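Local atomic coordinates of putative secreted glycosylhydrolase (Parabacteroides distasonis ATCC 8503, PDB entry 3IMM), a protein that is probably a secreted hydrolase that acts on sugar substrates. Residues N19-P22 against E23-S26. Residues are numbered along the deposited sequence; the frame is centred on the assembly and turned at random. Where two conformers were deposited one is given.
Sequences NYNP and EVWS
With CG of Asn21 anti to its own nitrogen and beside its carbonyl carbon (chi1 -177°), the amide swings forward along the chain to meet the backbone of Glu23, while the first torsion of Tyr20 (chi1 66°) sets CG between the backbone N and the carbonyl carbon, which puts CD2 beside Trp25. OD1 of Asn21 accepts from N of Glu23 at 2.9 Å; the donor sits 52° out of the amide plane, so the bond lies off the lone-pair directions. The backbone carbonyl of the same residue is gripped twice. O of Asn21 receives N of Val24 at 2.8 Å, which stands above the carbonyl plane, and N of Trp25 at 3.0 Å, which approaches almost end-on to the C=O bond. This is an Asx turn with proline at its second position, superposed on a type I beta turn through Pro22 and Glu23 and widened by the i+4 bond into an alpha turn; it bends the chain sharply between strand 18-19, at the margin of a five-stranded antiparallel sheet in this concanavalin-clan fold, and the hairpin strand 25-28. An alanine in place of Asn21 would probably leave N of Glu23 without its side-chain acceptor and remove the amide whose ND2 lies 3.8 Å from CG2 of Val24. Beside the turn, CD2 of Tyr20 rests against CB of Trp25 at 3.9 Å, the two side chains meeting at a slant. The indole leads away from this contact toward Leu32, Ala34 and Ile40, and its NE1 is bonded to O of Glu38.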
ATOM      1  N   ASN A  19      -7.519  -2.696 -14.309  0.50 29.45           N
ATOM      2  CA  ASN A  19      -8.891  -3.167 -14.148  0.50 29.33           C
ATOM      3  C   ASN A  19      -9.508  -2.335 -13.038  0.50 29.53           C
ATOM      4  O   ASN A  19      -9.015  -2.289 -11.898  0.50 29.31           O
ATOM      5  CB  ASN A  19      -8.993  -4.660 -13.798  0.50 30.43           C
ATOM      6  CG  ASN A  19      -8.585  -5.588 -14.945  0.50 30.30           C
ATOM      7  OD1 ASN A  19      -7.802  -6.530 -14.744  0.50 29.75           O
ATOM      8  ND2 ASN A  19      -9.123  -5.347 -16.130  0.50 25.09           N
ATOM      9  N   TYR A  20     -10.581  -1.657 -13.403  1.00 28.26           N
ATOM     10  CA  TYR A  20     -11.306  -0.758 -12.522  1.00 28.10           C
ATOM     11  C   TYR A  20     -12.668  -0.395 -13.136  1.00 27.82           C
ATOM     12  O   TYR A  20     -12.907  -0.512 -14.348  1.00 27.76           O
ATOM     13  CB  TYR A  20     -10.528   0.535 -12.317  1.00 28.38           C
ATOM     14  CG  TYR A  20     -10.412   1.322 -13.577  1.00 29.53           C
ATOM     15  CD1 TYR A  20      -9.544   0.928 -14.588  1.00 29.31           C
ATOM     16  CD2 TYR A  20     -11.233   2.428 -13.805  1.00 31.18           C
ATOM     17  CE1 TYR A  20      -9.484   1.631 -15.770  1.00 32.53           C
ATOM     18  CE2 TYR A  20     -11.157   3.155 -14.978  1.00 30.99           C
ATOM     19  CZ  TYR A  20     -10.297   2.747 -15.964  1.00 32.74           C
ATOM     20  OH  TYR A  20     -10.231   3.471 -17.139  1.00 35.63           O
ATOM     21  N   ASN A  21     -13.526   0.110 -12.272  1.00 27.48           N
ATOM     22  CA  ASN A  21     -14.763   0.728 -12.658  1.00 29.27           C
ATOM     23  C   ASN A  21     -14.554   2.238 -12.872  1.00 28.26           C
ATOM     24  O   ASN A  21     -14.201   2.942 -11.919  1.00 30.15           O
ATOM     25  CB  ASN A  21     -15.774   0.506 -11.536  1.00 27.68           C
ATOM     26  CG  ASN A  21     -17.140   1.051 -11.885  1.00 31.14           C
ATOM     27  OD1 ASN A  21     -17.286   1.801 -12.852  1.00 28.44           O
ATOM     28  ND2 ASN A  21     -18.142   0.686 -11.100  1.00 27.79           N
ATOM     29  N   PRO A  22     -14.810   2.754 -14.088  1.00 31.31           N
ATOM     30  CA  PRO A  22     -14.593   4.190 -14.295  1.00 31.00           C
ATOM     31  C   PRO A  22     -15.543   5.127 -13.545  1.00 32.95           C
ATOM     32  O   PRO A  22     -15.320   6.341 -13.561  1.00 33.76           O
ATOM     33  CB  PRO A  22     -14.782   4.381 -15.807  1.00 33.47           C
ATOM     34  CG  PRO A  22     -14.841   2.971 -16.397  1.00 35.22           C
ATOM     35  CD  PRO A  22     -15.300   2.076 -15.303  1.00 30.71           C
ATOM     36  N   GLU A  23     -16.601   4.597 -12.930  1.00 32.80           N
ATOM     37  CA  GLU A  23     -17.422   5.400 -12.029  1.00 33.41           C
ATOM     38  C   GLU A  23     -16.821   5.484 -10.626  1.00 33.21           C
ATOM     39  O   GLU A  23     -17.332   6.217  -9.775  1.00 35.89           O
ATOM     40  CB  GLU A  23     -18.881   4.852 -11.977  1.00 35.42           C
ATOM     41  CG  GLU A  23     -19.537   4.736 -13.349  1.00 37.37           C
ATOM     42  CD  GLU A  23     -19.534   6.070 -14.133  1.00 45.49           C
ATOM     43  OE1 GLU A  23     -20.226   7.010 -13.643  1.00 47.06           O
ATOM     44  OE2 GLU A  23     -18.873   6.176 -15.241  1.00 46.25           O
ATOM     45  N   VAL A  24     -15.770   4.709 -10.362  1.00 29.32           N
ATOM     46  CA  VAL A  24     -15.109   4.762  -9.084  1.00 28.67           C
ATOM     47  C   VAL A  24     -13.789   5.530  -9.257  1.00 28.75           C
ATOM     48  O   VAL A  24     -13.509   6.474  -8.527  1.00 27.51           O
ATOM     49  CB  VAL A  24     -14.892   3.350  -8.527  1.00 27.37           C
ATOM     50  CG1 VAL A  24     -14.185   3.351  -7.112  1.00 22.70           C
ATOM     51  CG2 VAL A  24     -16.232   2.623  -8.462  1.00 28.68           C
ATOM     52  N   TRP A  25     -12.999   5.125 -10.240  1.00 28.20           N
ATOM     53  CA  TRP A  25     -11.624   5.598 -10.346  1.00 29.25           C
ATOM     54  C   TRP A  25     -11.464   6.451 -11.547  1.00 27.90           C
ATOM     55  O   TRP A  25     -11.903   6.073 -12.625  1.00 29.62           O
ATOM     56  CB  TRP A  25     -10.669   4.427 -10.468  1.00 29.41           C
ATOM     57  CG  TRP A  25     -10.427   3.740  -9.160  1.00 30.01           C
ATOM     58  CD1 TRP A  25     -11.069   2.655  -8.695  1.00 27.66           C
ATOM     59  CD2 TRP A  25      -9.482   4.124  -8.159  1.00 30.12           C
ATOM     60  NE1 TRP A  25     -10.587   2.323  -7.456  1.00 30.90           N
ATOM     61  CE2 TRP A  25      -9.621   3.225  -7.097  1.00 32.87           C
ATOM     62  CE3 TRP A  25      -8.527   5.141  -8.061  1.00 29.55           C
ATOM     63  CZ2 TRP A  25      -8.809   3.286  -5.953  1.00 31.45           C
ATOM     64  CZ3 TRP A  25      -7.749   5.221  -6.918  1.00 30.87           C
ATOM     65  CH2 TRP A  25      -7.883   4.281  -5.887  1.00 29.36           C
ATOM     66  N   SER A  26     -10.806   7.587 -11.366  1.00 29.21           N
ATOM     67  CA  SER A  26     -10.547   8.508 -12.486  1.00 28.36           C
ATOM     68  C   SER A  26      -9.335   9.405 -12.214  1.00 27.90           C
ATOM     69  O   SER A  26      -8.954   9.692 -11.070  1.00 27.50           O
ATOM     70  CB  SER A  26     -11.787   9.353 -12.774  1.00 29.11           C
ATOM     71  OG  SER A  26     -11.975  10.311 -11.769  1.00 30.83           O
TER